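Local coordinates for probable FAD-dependent oxidoreductase PA4991 (Pseudomonas aeruginosa PAO1, PDB 5EZ7), which probably acts as an FAD-dependent oxidoreductase on a substrate still unknown, binding one FAD per monomer, at residues V202-S205 and G209-A212; F332-E335 and L340-W343. All blocks are in the same frame, centred on the assembly; numbering follows the deposited sequence.

Interaction 1: residues V202-S205 and G209-A212. With FAD (flavin-adenine dinucleotide), chain B.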
ATOM      1  N   VAL A 202      13.926  -3.145  16.131  1.00 25.73           N
ATOM      2  CA  VAL A 202      13.264  -4.063  15.189  1.00 25.46           C
ATOM      3  C   VAL A 202      11.863  -3.496  14.940  1.00 25.63           C
ATOM      4  O   VAL A 202      11.096  -3.233  15.899  1.00 26.45           O
ATOM      5  CB  VAL A 202      13.153  -5.518  15.728  1.00 25.93           C
ATOM      6  CG1 VAL A 202      12.429  -6.434  14.723  1.00 26.17           C
ATOM      7  CG2 VAL A 202      14.520  -6.098  16.025  1.00 26.36           C
ATOM      8  N   VAL A 203      11.549  -3.276  13.663  1.00 24.35           N
ATOM      9  CA  VAL A 203      10.254  -2.800  13.246  1.00 23.89           C
ATOM     10  C   VAL A 203       9.482  -3.864  12.461  1.00 23.23           C
ATOM     11  O   VAL A 203       9.971  -4.388  11.432  1.00 22.55           O
ATOM     12  CB  VAL A 203      10.374  -1.571  12.352  1.00 24.41           C
ATOM     13  CG1 VAL A 203       8.973  -1.003  12.049  1.00 24.28           C
ATOM     14  CG2 VAL A 203      11.252  -0.515  13.010  1.00 25.28           C
ATOM     15  N   LEU A 204       8.254  -4.127  12.909  1.00 22.96           N
ATOM     16  CA  LEU A 204       7.323  -5.050  12.213  1.00 22.81           C
ATOM     17  C   LEU A 204       6.320  -4.277  11.368  1.00 23.62           C
ATOM     18  O   LEU A 204       5.358  -3.683  11.895  1.00 23.56           O
ATOM     19  CB  LEU A 204       6.581  -5.922  13.205  1.00 22.77           C
ATOM     20  CG  LEU A 204       7.411  -6.656  14.223  1.00 23.27           C
ATOM     21  CD1 LEU A 204       6.499  -7.542  15.048  1.00 24.25           C
ATOM     22  CD2 LEU A 204       8.471  -7.481  13.540  1.00 23.15           C
ATOM     23  N   SER A 205       6.585  -4.262  10.052  1.00 24.10           N
ATOM     24  CA  SER A 205       5.694  -3.681   9.037  1.00 24.38           C
ATOM     25  C   SER A 205       5.244  -4.804   8.078  1.00 23.68           C
ATOM     26  O   SER A 205       5.315  -4.680   6.858  1.00 23.16           O
ATOM     27  CB  SER A 205       6.415  -2.563   8.280  1.00 24.23           C
ATOM     28  OG  SER A 205       7.612  -3.059   7.731  1.00 24.72           O
ATOM     29  N   GLY A 209       0.887 -10.360   8.258  1.00 24.00           N
ATOM     30  CA  GLY A 209       1.886 -11.145   8.961  1.00 25.02           C
ATOM     31  C   GLY A 209       2.277 -10.650  10.341  1.00 25.42           C
ATOM     32  O   GLY A 209       2.904 -11.408  11.082  1.00 26.14           O
ATOM     33  N   ASN A 210       1.954  -9.391  10.698  1.00 24.75           N
ATOM     34  CA  ASN A 210       2.288  -8.882  12.062  1.00 25.11           C
ATOM     35  C   ASN A 210       1.719  -9.719  13.195  1.00 26.90           C
ATOM     36  O   ASN A 210       2.385  -9.872  14.226  1.00 27.41           O
ATOM     37  CB  ASN A 210       1.891  -7.413  12.272  1.00 24.11           C
ATOM     38  CG  ASN A 210       2.884  -6.429  11.689  1.00 23.25           C
ATOM     39  OD1 ASN A 210       3.997  -6.787  11.312  1.00 21.57           O
ATOM     40  ND2 ASN A 210       2.463  -5.157  11.584  1.00 23.51           N
ATOM     41  N   GLU A 211       0.517 -10.279  13.013  1.00 28.19           N
ATOM     42  CA  GLU A 211      -0.107 -11.065  14.081  1.00 30.67           C
ATOM     43  C   GLU A 211       0.777 -12.274  14.561  1.00 31.22           C
ATOM     44  O   GLU A 211       1.129 -12.372  15.733  1.00 30.87           O
ATOM     45  CB  GLU A 211      -1.492 -11.522  13.640  1.00 31.99           C
ATOM     46  CG  GLU A 211      -2.340 -12.184  14.730  1.00 35.06           C
ATOM     47  CD  GLU A 211      -3.744 -12.497  14.236  1.00 36.51           C
ATOM     48  OE1 GLU A 211      -4.714 -11.997  14.819  1.00 36.62           O
ATOM     49  OE2 GLU A 211      -3.873 -13.227  13.227  1.00 38.20           O
ATOM     50  N   ALA A 212       1.132 -13.158  13.626  1.00 31.24           N
ATOM     51  CA  ALA A 212       2.003 -14.345  13.889  1.00 31.75           C
ATOM     52  C   ALA A 212       3.440 -13.991  14.311  1.00 30.77           C
ATOM     53  O   ALA A 212       4.049 -14.702  15.103  1.00 32.51           O
ATOM     54  CB  ALA A 212       2.032 -15.253  12.652  1.00 31.20           C
TER
HETATM   55  PA  FAD B 401       1.540  -5.162   2.986  1.00 21.83           P
HETATM   56  O1A FAD B 401       1.531  -4.490   1.652  1.00 22.23           O
HETATM   57  O2A FAD B 401       0.563  -6.261   3.296  1.00 22.92           O
HETATM   58  O5B FAD B 401       3.021  -5.679   3.219  1.00 22.00           O
HETATM   59  C5B FAD B 401       3.361  -6.568   4.264  1.00 21.75           C
HETATM   60  C4B FAD B 401       4.574  -7.333   3.778  1.00 22.00           C
HETATM   61  O4B FAD B 401       5.102  -8.120   4.859  1.00 22.11           O
HETATM   62  C3B FAD B 401       4.220  -8.271   2.620  1.00 21.47           C
HETATM   63  O3B FAD B 401       5.042  -8.009   1.480  1.00 20.71           O
HETATM   64  C2B FAD B 401       4.461  -9.651   3.204  1.00 21.75           C
HETATM   65  O2B FAD B 401       4.925 -10.624   2.270  1.00 21.59           O
HETATM   66  C1B FAD B 401       5.473  -9.371   4.318  1.00 22.29           C
HETATM   67  N9A FAD B 401       5.442 -10.367   5.396  1.00 23.63           N
HETATM   68  C8A FAD B 401       4.345 -10.889   5.973  1.00 23.09           C
HETATM   69  N7A FAD B 401       4.702 -11.776   6.918  1.00 22.98           N
HETATM   70  C5A FAD B 401       6.038 -11.821   6.959  1.00 22.53           C
HETATM   71  C6A FAD B 401       7.036 -12.568   7.737  1.00 22.02           C
HETATM   72  N6A FAD B 401       6.614 -13.429   8.675  1.00 21.48           N
HETATM   73  N1A FAD B 401       8.338 -12.343   7.496  1.00 21.89           N
HETATM   74  C2A FAD B 401       8.734 -11.468   6.553  1.00 23.02           C
HETATM   75  N3A FAD B 401       7.875 -10.753   5.797  1.00 23.01           N
HETATM   76  C4A FAD B 401       6.536 -10.893   5.955  1.00 23.21           C
HETATM   77  N1  FAD B 401      -4.752   2.645   0.457  1.00 25.77           N
HETATM   78  C2  FAD B 401      -4.733   3.850  -0.151  1.00 27.75           C
HETATM   79  O2  FAD B 401      -4.161   4.809   0.421  1.00 27.67           O
HETATM   80  N3  FAD B 401      -5.304   4.060  -1.349  1.00 28.72           N
HETATM   81  C4  FAD B 401      -5.932   3.097  -2.017  1.00 27.76           C
HETATM   82  O4  FAD B 401      -6.445   3.312  -3.133  1.00 30.67           O
HETATM   83  C4X FAD B 401      -5.995   1.757  -1.421  1.00 26.84           C
HETATM   84  N5  FAD B 401      -6.620   0.743  -2.049  1.00 25.45           N
HETATM   85  C5X FAD B 401      -6.660  -0.484  -1.498  1.00 25.90           C
HETATM   86  C6  FAD B 401      -7.300  -1.506  -2.187  1.00 26.70           C
HETATM   87  C7  FAD B 401      -7.361  -2.781  -1.660  1.00 27.46           C
HETATM   88  C7M FAD B 401      -8.042  -3.871  -2.430  1.00 28.68           C
HETATM   89  C8  FAD B 401      -6.712  -3.064  -0.355  1.00 27.98           C
HETATM   90  C8M FAD B 401      -6.732  -4.442   0.271  1.00 29.21           C
HETATM   91  C9  FAD B 401      -6.085  -2.040   0.333  1.00 26.84           C
HETATM   92  C9A FAD B 401      -6.027  -0.747  -0.181  1.00 26.41           C
HETATM   93  N10 FAD B 401      -5.380   0.325   0.498  1.00 25.88           N
HETATM   94  C10 FAD B 401      -5.339   1.585  -0.109  1.00 25.92           C
HETATM   95  C1' FAD B 401      -4.716   0.134   1.777  1.00 25.48           C
HETATM   96  C2' FAD B 401      -3.280  -0.278   1.504  1.00 24.66           C
HETATM   97  O2' FAD B 401      -3.204  -1.265   0.466  1.00 25.37           O
HETATM   98  C3' FAD B 401      -2.610  -0.782   2.774  1.00 24.13           C
HETATM   99  O3' FAD B 401      -2.933   0.117   3.854  1.00 24.08           O
HETATM  100  C4' FAD B 401      -1.094  -0.846   2.602  1.00 22.82           C
HETATM  101  O4' FAD B 401      -0.728  -1.299   1.298  1.00 23.27           O
HETATM  102  C5' FAD B 401      -0.460  -1.779   3.615  1.00 22.30           C
HETATM  103  O5' FAD B 401       0.967  -1.679   3.514  1.00 20.74           O
HETATM  104  P   FAD B 401       1.873  -2.650   4.402  1.00 20.30           P
HETATM  105  O1P FAD B 401       3.290  -2.568   3.896  1.00 21.17           O
HETATM  106  O2P FAD B 401       1.564  -2.326   5.819  1.00 20.45           O
HETATM  107  O3P FAD B 401       1.218  -4.090   4.143  1.00 20.67           O
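Asn210 carries CG beside its backbone N (chi1 -80°), which takes its carboxamide from helix 210-216 up against the end of strand 201-204; Leu204, turned the same way about its own first torsion, brings its branch toward that helix. Two atoms of the amide do the touching. OD1 lies 3.3 Å from Leu204 CB. ND2 stands 3.3 Å from Leu204 O and makes a weak hydrogen bond to it, bent to 130° at the hydrogen. OD1 is itself only 3.4 Å from Leu204 O, a close approach of two acceptors, not a bond. What pins this oxygen is the backbone N of Ala206, so the amide bridges the turn just past the strand; ND2 has a second weak bond, to Gly342 O. The Ala206 bond, helped by the two weak ones from ND2, probably sets the rotation of the buried amide.

The same turn meets the cofactor. Gly209 has no side chain, and its CA comes within 3.5 Å of N7A of the FAD adenine; Ser205 O lies 3.8 Å from C5B, on the ribose methylene of the AMP half. Ser205 turns its hydroxyl the other way, to Val13 O and Gly14 O, tying this turn to the glycine-rich one after strand 10-13, a region whose Ala18 N bonds to FAD. This is a strand-turn-helix of the Rossmann-type FAD-binding fold, placed here against the adenosine end.

In the sheet, strand 201-204 runs parallel to strand 10-13 and to strand 339-343, its neighbours. Val203 leans on Ile10 and Ile12 of the first; Leu204 reaches Leu339 and Val341 of the second, and also packs on Leu213 and Leu214, which brings helix 210-216 down over the sheet.

Interaction 2: residues F332-E335 and L340-W343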
ATOM      1  N   PHE A 332      -0.779   3.697  12.489  1.00 30.01           N
ATOM      2  CA  PHE A 332      -0.726   3.189  13.869  1.00 30.34           C
ATOM      3  C   PHE A 332       0.681   2.595  14.182  1.00 29.62           C
ATOM      4  O   PHE A 332       1.248   1.804  13.389  1.00 28.00           O
ATOM      5  CB  PHE A 332      -1.828   2.136  14.073  1.00 30.23           C
ATOM      6  CG  PHE A 332      -1.767   1.447  15.406  1.00 31.12           C
ATOM      7  CD1 PHE A 332      -0.935   0.350  15.609  1.00 29.86           C
ATOM      8  CD2 PHE A 332      -2.490   1.938  16.493  1.00 32.97           C
ATOM      9  CE1 PHE A 332      -0.872  -0.241  16.855  1.00 30.83           C
ATOM     10  CE2 PHE A 332      -2.391   1.353  17.750  1.00 33.32           C
ATOM     11  CZ  PHE A 332      -1.601   0.256  17.923  1.00 31.88           C
ATOM     12  N   LEU A 333       1.219   2.957  15.336  1.00 30.61           N
ATOM     13  CA  LEU A 333       2.456   2.388  15.829  1.00 30.98           C
ATOM     14  C   LEU A 333       2.377   2.103  17.304  1.00 32.33           C
ATOM     15  O   LEU A 333       1.830   2.890  18.045  1.00 33.27           O
ATOM     16  CB  LEU A 333       3.602   3.350  15.582  1.00 31.63           C
ATOM     17  CG  LEU A 333       5.031   2.868  15.885  1.00 31.40           C
ATOM     18  CD1 LEU A 333       5.426   1.642  15.120  1.00 30.58           C
ATOM     19  CD2 LEU A 333       5.984   3.984  15.531  1.00 32.15           C
ATOM     20  N   ALA A 334       2.945   0.974  17.709  1.00 32.43           N
ATOM     21  CA  ALA A 334       3.123   0.614  19.094  1.00 33.96           C
ATOM     22  C   ALA A 334       4.542   0.086  19.345  1.00 35.83           C
ATOM     23  O   ALA A 334       5.253  -0.302  18.405  1.00 35.88           O
ATOM     24  CB  ALA A 334       2.133  -0.453  19.442  1.00 34.04           C
ATOM     25  N   GLU A 335       4.928   0.017  20.612  1.00 38.98           N
ATOM     26  CA  GLU A 335       6.205  -0.549  21.001  1.00 40.90           C
ATOM     27  C   GLU A 335       6.187  -1.325  22.282  1.00 40.01           C
ATOM     28  O   GLU A 335       5.423  -1.050  23.118  1.00 40.54           O
ATOM     29  CB  GLU A 335       7.247   0.548  21.163  1.00 43.75           C
ATOM     30  CG  GLU A 335       6.714   1.806  21.788  1.00 46.55           C
ATOM     31  CD  GLU A 335       7.796   2.848  21.981  1.00 50.30           C
ATOM     32  OE1 GLU A 335       8.987   2.518  22.255  1.00 51.92           O
ATOM     33  OE2 GLU A 335       7.441   4.029  21.876  1.00 52.91           O
ATOM     34  N   LEU A 340       9.118  -2.291  17.591  1.00 30.39           N
ATOM     35  CA  LEU A 340       8.176  -1.310  17.078  1.00 30.24           C
ATOM     36  C   LEU A 340       7.357  -2.065  16.083  1.00 29.07           C
ATOM     37  O   LEU A 340       7.877  -2.884  15.387  1.00 29.02           O
ATOM     38  CB  LEU A 340       8.899  -0.145  16.408  1.00 30.68           C
ATOM     39  CG  LEU A 340       9.620   0.806  17.377  1.00 32.38           C
ATOM     40  CD1 LEU A 340      10.715   1.575  16.687  1.00 33.01           C
ATOM     41  CD2 LEU A 340       8.680   1.811  18.017  1.00 33.47           C
ATOM     42  N   VAL A 341       6.067  -1.804  16.028  1.00 29.20           N
ATOM     43  CA  VAL A 341       5.178  -2.596  15.219  1.00 28.75           C
ATOM     44  C   VAL A 341       3.954  -1.783  14.802  1.00 28.55           C
ATOM     45  O   VAL A 341       3.346  -1.053  15.628  1.00 29.93           O
ATOM     46  CB  VAL A 341       4.711  -3.852  16.008  1.00 29.55           C
ATOM     47  CG1 VAL A 341       4.153  -3.484  17.407  1.00 30.26           C
ATOM     48  CG2 VAL A 341       3.688  -4.655  15.208  1.00 28.96           C
ATOM     49  N   GLY A 342       3.548  -1.938  13.551  1.00 26.77           N
ATOM     50  CA  GLY A 342       2.348  -1.268  13.149  1.00 26.42           C
ATOM     51  C   GLY A 342       1.871  -1.473  11.763  1.00 24.85           C
ATOM     52  O   GLY A 342       2.343  -2.353  11.043  1.00 23.45           O
ATOM     53  N   TRP A 343       0.890  -0.629  11.434  1.00 24.83           N
ATOM     54  CA  TRP A 343       0.160  -0.668  10.186  1.00 23.51           C
ATOM     55  C   TRP A 343      -0.125   0.755   9.704  1.00 23.61           C
ATOM     56  O   TRP A 343      -0.470   1.600  10.496  1.00 25.14           O
ATOM     57  CB  TRP A 343      -1.145  -1.386  10.420  1.00 23.31           C
ATOM     58  CG  TRP A 343      -1.014  -2.830  10.845  1.00 23.01           C
ATOM     59  CD1 TRP A 343      -0.879  -3.922  10.026  1.00 22.39           C
ATOM     60  CD2 TRP A 343      -1.095  -3.338  12.172  1.00 23.30           C
ATOM     61  NE1 TRP A 343      -0.861  -5.089  10.777  1.00 22.97           N
ATOM     62  CE2 TRP A 343      -0.984  -4.751  12.096  1.00 23.66           C
ATOM     63  CE3 TRP A 343      -1.275  -2.747  13.420  1.00 24.29           C
ATOM     64  CZ2 TRP A 343      -1.009  -5.558  13.220  1.00 23.99           C
ATOM     65  CZ3 TRP A 343      -1.317  -3.545  14.524  1.00 24.97           C
ATOM     66  CH2 TRP A 343      -1.172  -4.939  14.424  1.00 24.94           C
TER
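An antiparallel beta hairpin joins 332-335 to 340-343 at the edge of the six-stranded sheet of the FAD-binding fold, strand 332-336 being one of its two outermost strands. Four backbone bonds zip the two segments together at 160° to each other. Phe332 and Trp343 pair in both directions, with Phe332 N 2.9 Å from Trp343 O in a nearly straight bond; Ala334 and Val341 also bond in both directions.

On one face, the Phe332 and Trp343 side chains lie side by side, and Phe332 CD1 meets the indole edge, 3.8 Å from Trp343 CE3. Ala334 and Val341 continue this face. On the other, with CG anti to the backbone N (chi1 -173°), Leu333 reaches CD1 over to the neighbouring strand, 3.4 Å from Val341 O, and Leu340 CD2 lies against Glu335 CB.

Trp343 NE1 bonds to Gly207 O, in the turn between strand 201-204 and helix 210-216, and its side chain lies about 5 Å from FAD (nearest atoms). Helix 350-364 packs on Leu333 through Phe353, Arg356 and Val357, and its Arg360 salt-bridges Glu335. The aromatic face is met by Asn210 and Leu214 of helix 210-216, with Pro222 and Pro320 beside them.

In the fold
Interaction 1 closes before interaction 2 opens along the chain, yet their centres lie only about 9 Å apart, because strands 201-204 and 339-343 are parallel neighbours in one sheet. Probable backbone hydrogen bonds stitch them, Val202 O to Leu340 N and Leu204 N to Leu340 O, both 2.8 Å. Strand 339-343 is thus shared ground, paired with strand 201-204 on one side and its hairpin partner 332-336 on the other. Helix 210-216 from interaction 1 also covers the Val341 and Trp343 face of interaction 2. Together they link the turn against the adenosine end of FAD to one edge of the Rossmann-type sheet.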